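Local coordinates for protein bacteriophage virulence determinant (Salmonella enterica subsp. enterica serovar Typhimurium str. 14028S, PDB 6GGR) that probably acts as a zinc-dependent protease of the PipA effector family, cleaving host NF-kappa-B subunits and thereby dampening inflammatory signalling, at residues N21-R26 against R184-E189; L40-L45 against D80-S85; R90-A95 against H170-L175; Y148-D153 against R205-F210; T160-I165 against I193-M198. All blocks are in the same frame, centred on the assembly; numbering follows the deposited sequence.

Interaction 1: N21-R26 against R184-E189; sequences NPSQLR and RGPVVE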
# COMPACT_ATOMS: atom_id res chain seq x y z
N ASN B 21 3.79 12.44 22.99
CA ASN B 21 3.96 11.09 22.50
C ASN B 21 4.72 11.12 21.17
O ASN B 21 4.14 10.82 20.12
CB ASN B 21 2.63 10.36 22.31
CG ASN B 21 2.81 8.94 21.80
OD1 ASN B 21 3.90 8.37 21.91
ND2 ASN B 21 1.76 8.37 21.23
N PRO B 22 5.99 11.50 21.18
CA PRO B 22 6.80 11.38 19.97
C PRO B 22 7.19 9.93 19.73
O PRO B 22 7.17 9.10 20.63
CB PRO B 22 8.03 12.24 20.29
CG PRO B 22 8.19 12.07 21.76
CD PRO B 22 6.80 11.92 22.34
N SER B 23 7.54 9.65 18.48
CA SER B 23 8.05 8.33 18.16
C SER B 23 9.30 8.06 18.99
O SER B 23 10.18 8.92 19.10
CB SER B 23 8.36 8.21 16.67
OG SER B 23 9.05 7.01 16.39
N GLN B 24 9.38 6.87 19.58
CA GLN B 24 10.56 6.49 20.33
C GLN B 24 11.62 5.79 19.47
O GLN B 24 12.78 5.73 19.88
CB GLN B 24 10.17 5.58 21.50
CG GLN B 24 9.34 6.27 22.58
CD GLN B 24 10.10 7.39 23.28
OE1 GLN B 24 11.31 7.32 23.46
NE2 GLN B 24 9.37 8.44 23.67
N LEU B 25 11.24 5.30 18.29
CA LEU B 25 12.20 4.65 17.41
C LEU B 25 13.01 5.66 16.61
O LEU B 25 14.22 5.47 16.41
CB LEU B 25 11.46 3.70 16.46
CG LEU B 25 10.90 2.43 17.10
CD1 LEU B 25 9.83 1.82 16.22
CD2 LEU B 25 12.01 1.43 17.37
N ARG B 26 12.37 6.72 16.12
CA ARG B 26 13.10 7.81 15.49
C ARG B 26 14.08 8.44 16.47
O ARG B 26 15.26 8.66 16.14
CB ARG B 26 12.12 8.86 14.95
CG ARG B 26 12.71 10.25 14.76
CD ARG B 26 11.70 11.23 14.17
NE ARG B 26 10.71 11.66 15.15
CZ ARG B 26 10.91 12.61 16.06
NH1 ARG B 26 12.08 13.24 16.11
NH2 ARG B 26 9.95 12.94 16.91
N ARG B 184 2.00 7.08 14.47
CA ARG B 184 2.64 7.47 13.23
C ARG B 184 3.81 6.57 12.84
O ARG B 184 3.93 6.19 11.68
CB ARG B 184 3.14 8.92 13.33
CG ARG B 184 2.03 9.96 13.48
CD ARG B 184 2.60 11.31 13.89
NE ARG B 184 3.24 11.25 15.20
CZ ARG B 184 2.61 11.47 16.36
NH1 ARG B 184 1.32 11.77 16.38
NH2 ARG B 184 3.28 11.40 17.50
N GLY B 185 4.68 6.24 13.79
CA GLY B 185 5.87 5.49 13.48
C GLY B 185 7.02 6.40 13.09
O GLY B 185 6.83 7.60 12.88
N PRO B 186 8.23 5.84 12.98
CA PRO B 186 9.41 6.69 12.74
C PRO B 186 9.46 7.30 11.35
O PRO B 186 9.98 8.41 11.19
CB PRO B 186 10.58 5.72 12.97
CG PRO B 186 10.01 4.38 12.66
CD PRO B 186 8.58 4.42 13.09
N VAL B 187 8.97 6.60 10.33
CA VAL B 187 9.11 7.10 8.96
C VAL B 187 8.18 8.28 8.72
O VAL B 187 8.56 9.26 8.07
CB VAL B 187 8.84 5.96 7.96
CG1 VAL B 187 8.82 6.48 6.52
CG2 VAL B 187 9.91 4.89 8.12
N VAL B 188 6.95 8.21 9.23
CA VAL B 188 6.03 9.33 9.11
C VAL B 188 6.60 10.56 9.81
O VAL B 188 6.63 11.66 9.25
CB VAL B 188 4.65 8.95 9.67
CG1 VAL B 188 3.75 10.18 9.78
CG2 VAL B 188 3.99 7.89 8.79
N GLU B 189 7.09 10.38 11.04
CA GLU B 189 7.58 11.53 11.79
C GLU B 189 8.78 12.17 11.09
O GLU B 189 8.83 13.39 10.92
CB GLU B 189 7.94 11.11 13.22
CG GLU B 189 6.72 10.66 14.02
CD GLU B 189 6.82 10.97 15.50
OE1 GLU B 189 7.91 11.38 15.96
OE2 GLU B 189 5.81 10.79 16.22
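Glu-189 and Arg-26 illustrate how a buried carboxylate can be satisfied by being shared. Arg-26 grips it side-on, with NE 2.9 Å and NH2 2.7 Å from Glu-189 OE1; the oxygen lies in the guanidinium plane and offers NE its anti lone pair. The two flat groups are turned 31° from one another. A bend at chi3 (75°) swings the end of Arg-26 round onto the acid. The same OE1 takes a further bond from above the carboxylate plane, Ser-23 N standing 3.1 Å from Glu-189 OE1. The other oxygen is held from its own segment, where Arg-184 NE is 2.8 Å from Glu-189 OE2 and NH2 joins in. Below this polar cluster Pro-186 supplies the apolar floor: its CB lies 4.0 Å from Arg-26 CB, and its CG 4.1 Å from Leu-25 CB. Asp-14 gives Arg-26 a second acidic partner, and Ser-23 OG, besides weakly capping helix 24-30, is hydrogen-bonded to Glu-179. The arrangement is a buried salt-bridge network of two arginines and one glutamate that ties the starts of helices 24-30 and 186-197 together, close to the zinc ligand Asp-177.

Interaction 2: L40-L45 against D80-S85; sequences LEPMCL and DAYTQS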
# COMPACT_ATOMS: atom_id res chain seq x y z
N LEU B 40 28.05 16.13 1.47
CA LEU B 40 27.88 15.46 0.19
C LEU B 40 27.37 16.45 -0.85
O LEU B 40 26.74 17.46 -0.52
CB LEU B 40 26.89 14.29 0.31
CG LEU B 40 27.03 13.36 1.51
CD1 LEU B 40 26.01 12.24 1.40
CD2 LEU B 40 28.43 12.80 1.62
N GLU B 41 27.65 16.15 -2.11
CA GLU B 41 27.23 17.02 -3.21
C GLU B 41 25.81 16.66 -3.62
O GLU B 41 25.58 15.52 -4.06
CB GLU B 41 28.18 16.89 -4.39
CG GLU B 41 28.35 18.18 -5.18
CD GLU B 41 27.24 18.40 -6.19
OE1 GLU B 41 26.94 17.47 -6.97
OE2 GLU B 41 26.66 19.51 -6.20
N PRO B 42 24.83 17.57 -3.51
CA PRO B 42 23.43 17.19 -3.78
C PRO B 42 23.20 16.55 -5.14
O PRO B 42 22.43 15.59 -5.23
CB PRO B 42 22.69 18.53 -3.66
CG PRO B 42 23.50 19.31 -2.71
CD PRO B 42 24.93 18.94 -2.98
N MET B 43 23.83 17.05 -6.20
CA MET B 43 23.56 16.53 -7.54
C MET B 43 24.12 15.13 -7.77
O MET B 43 24.00 14.62 -8.89
CB MET B 43 24.10 17.50 -8.59
CG MET B 43 23.15 18.63 -8.93
SD MET B 43 23.93 20.01 -9.79
CE MET B 43 24.66 20.89 -8.41
N CYS B 44 24.73 14.51 -6.76
CA CYS B 44 25.20 13.13 -6.85
C CYS B 44 24.44 12.18 -5.94
O CYS B 44 24.78 10.99 -5.89
CB CYS B 44 26.70 13.06 -6.52
SG CYS B 44 27.76 13.93 -7.70
N LEU B 45 23.42 12.66 -5.22
CA LEU B 45 22.70 11.82 -4.27
C LEU B 45 21.96 10.69 -4.98
O LEU B 45 21.87 9.57 -4.46
CB LEU B 45 21.72 12.66 -3.46
CG LEU B 45 22.32 13.79 -2.63
CD1 LEU B 45 21.21 14.71 -2.14
CD2 LEU B 45 23.10 13.24 -1.45
N ASP B 80 16.77 18.94 -3.36
CA ASP B 80 16.08 19.93 -2.54
C ASP B 80 16.10 19.54 -1.07
O ASP B 80 16.31 20.39 -0.19
CB ASP B 80 14.64 20.11 -3.02
CG ASP B 80 14.55 20.87 -4.33
OD1 ASP B 80 15.49 21.63 -4.65
OD2 ASP B 80 13.53 20.70 -5.03
N ALA B 81 15.85 18.26 -0.77
CA ALA B 81 15.80 17.83 0.62
C ALA B 81 17.14 17.99 1.31
O ALA B 81 17.21 18.38 2.48
CB ALA B 81 15.34 16.37 0.69
N TYR B 82 18.23 17.69 0.60
CA TYR B 82 19.55 17.80 1.21
C TYR B 82 19.96 19.26 1.41
O TYR B 82 20.57 19.61 2.42
CB TYR B 82 20.59 17.07 0.36
CG TYR B 82 21.84 16.70 1.11
CD1 TYR B 82 21.91 15.53 1.85
CD2 TYR B 82 22.96 17.52 1.08
CE1 TYR B 82 23.06 15.19 2.54
CE2 TYR B 82 24.11 17.19 1.76
CZ TYR B 82 24.15 16.02 2.49
OH TYR B 82 25.30 15.69 3.17
N THR B 83 19.63 20.13 0.45
CA THR B 83 19.99 21.53 0.57
C THR B 83 19.16 22.23 1.64
O THR B 83 19.63 23.21 2.24
CB THR B 83 19.81 22.25 -0.77
OG1 THR B 83 18.45 22.13 -1.21
CG2 THR B 83 20.73 21.66 -1.82
N GLN B 84 17.95 21.75 1.91
CA GLN B 84 16.99 22.48 2.73
C GLN B 84 16.74 21.88 4.11
O GLN B 84 16.34 22.62 5.01
CB GLN B 84 15.64 22.59 2.00
CG GLN B 84 15.70 23.39 0.70
CD GLN B 84 14.40 23.36 -0.07
OE1 GLN B 84 14.27 22.63 -1.06
NE2 GLN B 84 13.43 24.16 0.36
N SER B 85 16.94 20.59 4.26
CA SER B 85 16.65 19.91 5.50
C SER B 85 17.83 19.31 6.20
O SER B 85 18.41 18.40 5.75
CB SER B 85 15.62 18.78 5.28
OG SER B 85 15.32 18.11 6.44
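Tyr-82 projects from the last turn of helix 64-84 like a peg, and Leu-40, Pro-42 and Leu-45 form the hollow that receives it. With CG anti to the backbone N (chi1 -159°), the ring reaches out toward the 40-45 loop. At its base Leu-45 closes in, CD1 lying 3.5 Å from Tyr-82 CB, while the other methyl, CD2, sits 4.2 Å above one face of the ring, displaced toward the rim. At the far end Leu-40 crosses the phenol roughly at right angles; its CB is 3.9 Å from Tyr-82 CZ and its CG 3.3 Å from OH. A smaller bump fits beside the peg: the methyl of Thr-83 nudges the proline ring, CG2 being 3.7 Å from Pro-42 CG. The contact fastens the loop between helices 24-30 and 45-49, which carries Cys-44 of an interchain disulfide, to the C-terminal end of helix 64-84, away from the zinc site. The one polar bond between the segments runs from Leu-40 N to Tyr-82 OH, 3.3 Å long at 158°. Asn-93 is probably a second partner of the hydroxyl, though the modelled length is doubtful. An otherwise apolar insertion thus has its polar end bonded to the loop backbone.

Interaction 3: R90-A95 against H170-L175; sequences RLMNYA and HALTHL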
# COMPACT_ATOMS: atom_id res chain seq x y z
N ARG B 90 21.04 14.30 7.91
CA ARG B 90 21.50 13.31 8.89
C ARG B 90 21.24 11.90 8.41
O ARG B 90 22.13 11.04 8.42
CB ARG B 90 20.81 13.55 10.24
CG ARG B 90 21.21 14.85 10.92
CD ARG B 90 20.83 14.86 12.40
NE ARG B 90 19.39 14.97 12.62
CZ ARG B 90 18.57 13.95 12.86
NH1 ARG B 90 19.03 12.71 12.91
NH2 ARG B 90 17.27 14.17 13.05
N LEU B 91 20.01 11.62 7.98
CA LEU B 91 19.68 10.29 7.48
C LEU B 91 20.55 9.94 6.27
O LEU B 91 21.15 8.86 6.21
CB LEU B 91 18.20 10.21 7.13
CG LEU B 91 17.25 10.63 8.27
CD1 LEU B 91 15.81 10.48 7.84
CD2 LEU B 91 17.51 9.82 9.53
N MET B 92 20.65 10.86 5.31
CA MET B 92 21.42 10.61 4.10
C MET B 92 22.90 10.42 4.42
O MET B 92 23.53 9.47 3.94
CB MET B 92 21.23 11.75 3.11
CG MET B 92 21.98 11.56 1.80
SD MET B 92 21.32 10.17 0.85
CE MET B 92 22.72 9.81 -0.21
N ASN B 93 23.47 11.33 5.21
CA ASN B 93 24.89 11.23 5.56
C ASN B 93 25.19 9.89 6.21
O ASN B 93 26.10 9.17 5.79
CB ASN B 93 25.29 12.38 6.48
CG ASN B 93 25.46 13.70 5.75
OD1 ASN B 93 25.63 13.74 4.54
ND2 ASN B 93 25.43 14.80 6.51
N TYR B 94 24.45 9.55 7.27
CA TYR B 94 24.64 8.26 7.92
C TYR B 94 24.57 7.13 6.91
O TYR B 94 25.48 6.30 6.81
CB TYR B 94 23.59 8.09 9.02
CG TYR B 94 23.78 6.90 9.96
CD1 TYR B 94 24.65 5.85 9.67
CD2 TYR B 94 23.08 6.84 11.14
CE1 TYR B 94 24.78 4.79 10.54
CE2 TYR B 94 23.22 5.80 11.99
CZ TYR B 94 24.06 4.78 11.70
OH TYR B 94 24.19 3.73 12.58
N ALA B 95 23.49 7.08 6.13
CA ALA B 95 23.33 6.01 5.16
C ALA B 95 24.50 5.96 4.18
O ALA B 95 24.92 4.87 3.76
CB ALA B 95 22.01 6.18 4.41
N HIS B 170 12.43 5.20 4.39
CA HIS B 170 12.50 3.76 4.66
C HIS B 170 13.88 3.22 4.30
O HIS B 170 14.48 2.47 5.07
CB HIS B 170 11.42 3.02 3.86
CG HIS B 170 10.09 2.95 4.53
ND1 HIS B 170 9.89 2.29 5.73
CD2 HIS B 170 8.88 3.44 4.17
CE1 HIS B 170 8.62 2.39 6.07
NE2 HIS B 170 7.98 3.08 5.14
N ALA B 171 14.39 3.61 3.13
CA ALA B 171 15.63 3.04 2.62
C ALA B 171 16.87 3.56 3.34
O ALA B 171 17.89 2.87 3.37
CB ALA B 171 15.74 3.33 1.12
N LEU B 172 16.80 4.76 3.92
CA LEU B 172 17.95 5.31 4.62
C LEU B 172 18.00 4.93 6.10
O LEU B 172 19.08 4.99 6.70
CB LEU B 172 17.96 6.84 4.50
CG LEU B 172 17.96 7.40 3.08
CD1 LEU B 172 17.73 8.90 3.11
CD2 LEU B 172 19.26 7.06 2.37
N THR B 173 16.87 4.52 6.68
CA THR B 173 16.81 4.14 8.09
C THR B 173 16.53 2.66 8.31
O THR B 173 16.74 2.18 9.43
CB THR B 173 15.74 4.95 8.82
OG1 THR B 173 14.44 4.63 8.29
CG2 THR B 173 15.98 6.44 8.67
N HIS B 174 16.06 1.94 7.29
CA HIS B 174 15.70 0.53 7.41
C HIS B 174 14.62 0.30 8.46
O HIS B 174 14.50 -0.80 9.00
CB HIS B 174 16.92 -0.35 7.72
CG HIS B 174 17.99 -0.28 6.67
ND1 HIS B 174 17.78 -0.66 5.36
CD2 HIS B 174 19.28 0.13 6.74
CE1 HIS B 174 18.89 -0.49 4.67
NE2 HIS B 174 19.81 -0.01 5.49
N LEU B 175 13.82 1.32 8.76
CA LEU B 175 12.77 1.23 9.76
C LEU B 175 11.41 1.05 9.09
O LEU B 175 11.21 1.42 7.93
CB LEU B 175 12.76 2.47 10.65
CG LEU B 175 14.07 2.81 11.37
CD1 LEU B 175 13.87 4.01 12.28
CD2 LEU B 175 14.60 1.62 12.16
O HOH W 1 19.95 7.05 8.24
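Leu-172 meets Ala-95 and Met-92 in the main apolar part of this contact. Its CD2 methyl is 3.5 Å from Ala-95 CB, and the small alanine side chain is consistent with the close approach of the backbones here, where Ala-95 and Leu-172 have the nearest CA atoms. The same methyl is 4.0 Å from Met-92 SD, which arrives from the neighbouring turn by a bend at chi2 (66°). The CD1 branch faces the backbone of helix 86-100 at Met-92. One step along, Thr-173 turns its methyl to Leu-91, CG2 lying 3.8 Å from Leu-91 CD2, while its hydroxyl is bonded back to Val-169 O.

No direct hydrogen bond joins the segments; a water bridges them instead. It donates to Leu-91 O at 3.0 Å and to Leu-172 O at 2.7 Å, spending one proton on each helix.

A third kind of interaction stays within 170-175. ND1 of His-170, a zinc ligand, donates to Leu-175 O at 2.7 Å, with the acceptor near the ring plane, and so fixes the rotation of the imidazole. NE2 is directed to Asp-177, a second zinc ligand, although this chain carries no metal. Chemically, then, helices 86-100 and 160-173 meet through apolar side chains and a water bridge, while the Leu-175 carbonyl orients His-170.

Interaction 4: Y148-D153 against R205-F210; sequences YYESND and RIAYEF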
# COMPACT_ATOMS: atom_id res chain seq x y z
N TYR B 148 -4.94 9.23 0.43
CA TYR B 148 -5.00 10.19 1.51
C TYR B 148 -4.29 9.82 2.81
O TYR B 148 -4.10 8.71 3.08
CB TYR B 148 -6.51 10.56 1.81
CG TYR B 148 -7.22 11.31 0.67
CD1 TYR B 148 -7.77 10.65 -0.39
CD2 TYR B 148 -7.32 12.68 0.66
CE1 TYR B 148 -8.39 11.28 -1.38
CE2 TYR B 148 -7.94 13.35 -0.31
CZ TYR B 148 -8.51 12.65 -1.35
OH TYR B 148 -9.09 13.31 -2.35
N TYR B 149 -3.86 10.83 3.53
CA TYR B 149 -3.34 10.60 4.87
C TYR B 149 -4.08 11.50 5.84
O TYR B 149 -4.72 12.49 5.46
CB TYR B 149 -1.82 10.85 4.94
CG TYR B 149 -1.36 12.28 4.76
CD1 TYR B 149 -1.38 13.18 5.82
CD2 TYR B 149 -0.85 12.72 3.54
CE1 TYR B 149 -0.94 14.49 5.66
CE2 TYR B 149 -0.41 14.03 3.38
CZ TYR B 149 -0.45 14.90 4.44
OH TYR B 149 -0.01 16.19 4.26
N GLU B 150 -4.01 11.15 7.12
CA GLU B 150 -4.77 11.84 8.15
C GLU B 150 -3.96 13.01 8.71
O GLU B 150 -2.76 12.89 8.96
CB GLU B 150 -5.14 10.88 9.27
CG GLU B 150 -6.25 11.40 10.17
CD GLU B 150 -7.02 10.28 10.85
OE1 GLU B 150 -6.38 9.32 11.33
OE2 GLU B 150 -8.27 10.36 10.88
N SER B 151 -4.64 14.15 8.89
CA SER B 151 -4.04 15.34 9.47
C SER B 151 -5.07 16.03 10.35
O SER B 151 -6.23 15.64 10.41
CB SER B 151 -3.53 16.31 8.39
OG SER B 151 -4.60 17.09 7.88
N ASN B 152 -4.63 17.09 11.03
CA ASN B 152 -5.54 17.88 11.85
C ASN B 152 -6.47 18.74 11.00
O ASN B 152 -7.49 19.20 11.50
CB ASN B 152 -4.76 18.77 12.81
CG ASN B 152 -4.01 17.98 13.87
OD1 ASN B 152 -4.50 16.97 14.36
ND2 ASN B 152 -2.82 18.45 14.22
N ASP B 153 -6.13 18.96 9.73
CA ASP B 153 -6.96 19.73 8.81
C ASP B 153 -7.83 18.83 7.95
O ASP B 153 -8.33 19.27 6.91
CB ASP B 153 -6.09 20.61 7.92
CG ASP B 153 -5.32 21.65 8.70
OD1 ASP B 153 -5.74 22.00 9.82
OD2 ASP B 153 -4.28 22.12 8.18
N ARG B 205 1.37 14.69 8.96
CA ARG B 205 0.56 13.48 9.04
C ARG B 205 0.50 13.02 10.49
O ARG B 205 1.52 12.59 11.05
CB ARG B 205 1.16 12.41 8.13
CG ARG B 205 0.39 11.11 8.06
CD ARG B 205 1.13 10.16 7.13
NE ARG B 205 0.41 8.92 6.87
CZ ARG B 205 0.90 7.94 6.12
NH1 ARG B 205 2.10 8.05 5.57
NH2 ARG B 205 0.18 6.84 5.93
N ILE B 206 -0.68 13.09 11.09
CA ILE B 206 -0.83 12.81 12.52
C ILE B 206 -1.00 11.33 12.82
O ILE B 206 -0.85 10.93 13.98
CB ILE B 206 -2.03 13.58 13.11
CG1 ILE B 206 -3.36 13.06 12.55
CG2 ILE B 206 -1.87 15.08 12.84
CD1 ILE B 206 -4.59 13.75 13.11
N ALA B 207 -1.30 10.51 11.81
CA ALA B 207 -1.48 9.08 12.02
C ALA B 207 -1.18 8.35 10.72
O ALA B 207 -1.40 8.89 9.63
CB ALA B 207 -2.90 8.75 12.50
N TYR B 208 -0.68 7.12 10.85
CA TYR B 208 -0.40 6.32 9.66
C TYR B 208 -1.68 5.80 9.03
O TYR B 208 -1.84 5.86 7.80
CB TYR B 208 0.53 5.16 10.02
CG TYR B 208 0.96 4.34 8.82
CD1 TYR B 208 1.98 4.77 7.99
CD2 TYR B 208 0.34 3.14 8.52
CE1 TYR B 208 2.38 4.03 6.90
CE2 TYR B 208 0.72 2.38 7.43
CZ TYR B 208 1.75 2.84 6.62
OH TYR B 208 2.14 2.10 5.53
N GLU B 209 -2.61 5.31 9.83
CA GLU B 209 -3.90 4.84 9.35
C GLU B 209 -5.01 5.78 9.81
O GLU B 209 -4.83 6.57 10.74
CB GLU B 209 -4.18 3.41 9.84
CG GLU B 209 -3.80 2.33 8.82
CD GLU B 209 -3.10 1.13 9.43
OE1 GLU B 209 -3.10 1.01 10.68
OE2 GLU B 209 -2.54 0.31 8.67
N PHE B 210 -6.15 5.69 9.14
CA PHE B 210 -7.28 6.54 9.44
C PHE B 210 -7.99 6.08 10.71
O PHE B 210 -7.76 4.98 11.23
CB PHE B 210 -8.28 6.56 8.28
CG PHE B 210 -7.84 7.41 7.13
CD1 PHE B 210 -7.76 8.79 7.26
CD2 PHE B 210 -7.53 6.84 5.90
CE1 PHE B 210 -7.36 9.58 6.20
CE2 PHE B 210 -7.13 7.62 4.84
CZ PHE B 210 -7.05 9.00 4.98
O HOH W 2 -3.39 7.09 5.08
O HOH W 3 -2.68 8.68 7.16
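The Phe-210 ring presents its edge to the strand end of 148-153: in its plane lie Tyr-148 CB, 3.6 Å from Phe-210 CZ, and the OE2 end of Glu-150, whose carboxylate is turned 75° from the ring. The second flat group, the Tyr-149 ring, is met obliquely by the stem of Arg-205, with CB 3.5 Å from Tyr-149 CD1. Arg-205 has CG anti to the backbone N (chi1 -177°) and its chain extended on to NE, which lays it past the tyrosine and leaves the guanidinium 44° from the ring plane; Arg-162 makes a cation-pi contact with the same ring.

The backbones are joined by one direct bond: Ile-206 N donates to Glu-150 O at 3.0 Å, and the isoleucine side chain extends along the following residues, its CD1 3.5 Å from Asn-152 OD1. A water between the segments accepts from Glu-150 N at 2.8 Å and from Arg-205 NE at 3.1 Å, with the carbonyls of Ala-207 and Tyr-208 also near it. The arginine is then fixed at its tip, NH2 lying 2.9 Å from Tyr-208 O on a lone pair in the carbonyl plane. The same NH2 is also hydrogen-bonded to the backbone of the other protein in the assembly.

Here the C-terminal tail is laid against strand 148-149 and the turn after it. With the side chain of Arg-205 about 4 Å from that of the zinc ligand His-166 and touching the partner protein, the arrangement is consistent with one wall of a metalloprotease substrate cleft.

Interaction 5: T160-I165 against I193-M198; sequences TTRSFI and IILKEM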
# COMPACT_ATOMS: atom_id res chain seq x y z
N THR B 160 3.76 13.95 -4.66
CA THR B 160 4.99 13.29 -5.06
C THR B 160 6.08 13.47 -4.00
O THR B 160 6.76 12.51 -3.63
CB THR B 160 5.46 13.84 -6.41
OG1 THR B 160 4.42 13.66 -7.38
CG2 THR B 160 6.72 13.12 -6.89
N THR B 161 6.25 14.69 -3.51
CA THR B 161 7.31 14.96 -2.55
C THR B 161 7.17 14.07 -1.32
O THR B 161 8.11 13.35 -0.95
CB THR B 161 7.31 16.43 -2.16
OG1 THR B 161 7.40 17.23 -3.34
CG2 THR B 161 8.50 16.75 -1.24
N ARG B 162 6.00 14.09 -0.68
CA ARG B 162 5.79 13.27 0.51
C ARG B 162 6.00 11.79 0.21
O ARG B 162 6.67 11.08 0.97
CB ARG B 162 4.40 13.50 1.09
CG ARG B 162 4.15 12.74 2.39
CD ARG B 162 2.85 13.14 3.09
NE ARG B 162 2.92 14.46 3.71
CZ ARG B 162 3.41 14.70 4.92
NH1 ARG B 162 3.90 13.72 5.66
NH2 ARG B 162 3.42 15.94 5.41
N SER B 163 5.43 11.30 -0.89
CA SER B 163 5.55 9.88 -1.21
C SER B 163 7.00 9.49 -1.46
O SER B 163 7.47 8.46 -0.98
CB SER B 163 4.68 9.54 -2.42
OG SER B 163 3.34 9.94 -2.22
N PHE B 164 7.72 10.31 -2.23
CA PHE B 164 9.12 10.02 -2.51
C PHE B 164 9.95 10.03 -1.23
O PHE B 164 10.75 9.12 -0.99
CB PHE B 164 9.67 11.04 -3.52
CG PHE B 164 9.44 10.66 -4.95
CD1 PHE B 164 8.18 10.30 -5.40
CD2 PHE B 164 10.48 10.67 -5.86
CE1 PHE B 164 7.97 9.96 -6.72
CE2 PHE B 164 10.28 10.33 -7.18
CZ PHE B 164 9.03 9.97 -7.61
N ILE B 165 9.78 11.06 -0.40
CA ILE B 165 10.56 11.16 0.83
C ILE B 165 10.22 10.02 1.78
O ILE B 165 11.10 9.45 2.43
CB ILE B 165 10.34 12.54 1.48
CG1 ILE B 165 10.87 13.66 0.59
CG2 ILE B 165 10.98 12.59 2.87
CD1 ILE B 165 12.36 13.57 0.28
N ILE B 193 8.89 16.01 9.42
CA ILE B 193 9.89 17.00 9.80
C ILE B 193 10.67 17.47 8.57
O ILE B 193 10.92 18.66 8.39
CB ILE B 193 10.84 16.42 10.86
CG1 ILE B 193 10.06 16.08 12.13
CG2 ILE B 193 11.97 17.42 11.17
CD1 ILE B 193 10.83 15.22 13.11
N ILE B 194 11.09 16.52 7.73
CA ILE B 194 11.85 16.86 6.53
C ILE B 194 11.05 17.80 5.64
O ILE B 194 11.56 18.83 5.18
CB ILE B 194 12.26 15.57 5.79
CG1 ILE B 194 13.23 14.76 6.65
CG2 ILE B 194 12.88 15.89 4.43
CD1 ILE B 194 13.44 13.34 6.15
N LEU B 195 9.79 17.46 5.40
CA LEU B 195 8.96 18.27 4.51
C LEU B 195 8.79 19.69 5.05
O LEU B 195 8.85 20.66 4.30
CB LEU B 195 7.60 17.61 4.31
CG LEU B 195 7.46 16.76 3.04
CD1 LEU B 195 8.47 15.63 3.03
CD2 LEU B 195 6.05 16.21 2.92
N LYS B 196 8.55 19.83 6.36
CA LYS B 196 8.46 21.17 6.93
C LYS B 196 9.79 21.90 6.82
O LYS B 196 9.82 23.11 6.57
CB LYS B 196 8.01 21.10 8.39
CG LYS B 196 6.54 20.77 8.59
CD LYS B 196 5.63 21.81 7.94
CE LYS B 196 4.17 21.57 8.29
NZ LYS B 196 3.25 22.44 7.50
N GLU B 197 10.90 21.19 7.00
CA GLU B 197 12.21 21.80 6.81
C GLU B 197 12.44 22.21 5.36
O GLU B 197 13.24 23.11 5.10
CB GLU B 197 13.31 20.85 7.27
CG GLU B 197 13.38 20.65 8.78
CD GLU B 197 14.52 19.74 9.21
OE1 GLU B 197 15.23 19.20 8.33
OE2 GLU B 197 14.72 19.56 10.43
N MET B 198 11.76 21.56 4.41
CA MET B 198 11.86 21.89 2.99
C MET B 198 10.93 23.02 2.59
O MET B 198 10.93 23.42 1.42
CB MET B 198 11.53 20.66 2.14
CG MET B 198 12.54 19.52 2.24
SD MET B 198 11.99 18.06 1.34
CE MET B 198 12.22 18.62 -0.34
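Leu-195 pushes between Ile-165 and Arg-162, and around it the contact is close. Its CD1 lies 3.9 Å from Ile-165 CB, the two side chains sliding past each other in opposite directions, while its CD2 rests 3.4 Å above one face of the Arg-162 guanidinium, off-centre, and 3.6 Å from Arg-162 NH2. A chi1 of -96°, well off a staggered value, accompanies this double insertion. Ile-194 adds a methyl from the preceding position, CG2 being 4.1 Å from Ile-165 CG2. The guanidinium is also hydrogen-bonded to Asn-192 and Ser-202 and makes a cation-pi contact with Tyr-149, so a leucine methyl on one face is only part of what fixes it.

The helices themselves stay well apart, their short segments approaching to 10.6 Å at 136°, and the side chains must span the distance. Helix 160-173 carries the zinc ligands His-166 and His-170, whose four-residue spacing matches that of the two histidines in HEXXH metalloproteases, and helix 186-197 packs alongside it.

Toward the partly exposed end the fit slackens. Thr-161 offers only a methyl, CG2 standing 4.4 Å from Leu-195 CG and 4.3 Å from Met-198 CE, and no hydrogen bond bridges the segments anywhere along the contact.

In the fold
Four of the five contacts gather round the zinc-binding helix 160-173 and its neighbour 186-197. Interactions 1 and 3 meet on the metal side, Val-187 CG2 lying 3.5 Å from His-170 CE1. Interactions 1 and 4, with centres 14 Å apart, join where Arg-184 CG comes 3.1 Å from Ile-206 O. Interaction 5 links to interaction 4 through Tyr-149 CE2, 3.4 Å from Arg-162 NE, and shares helix 160-173 with interaction 3, so contacts reach the zinc-ligand helix from several sides. Interaction 2 lies away from the zinc site. Its centre is about 28 Å from that of interaction 4, across the chain's centre, and it connects inward through Leu-45 CD2, 3.7 Å from Met-92 CE in interaction 3.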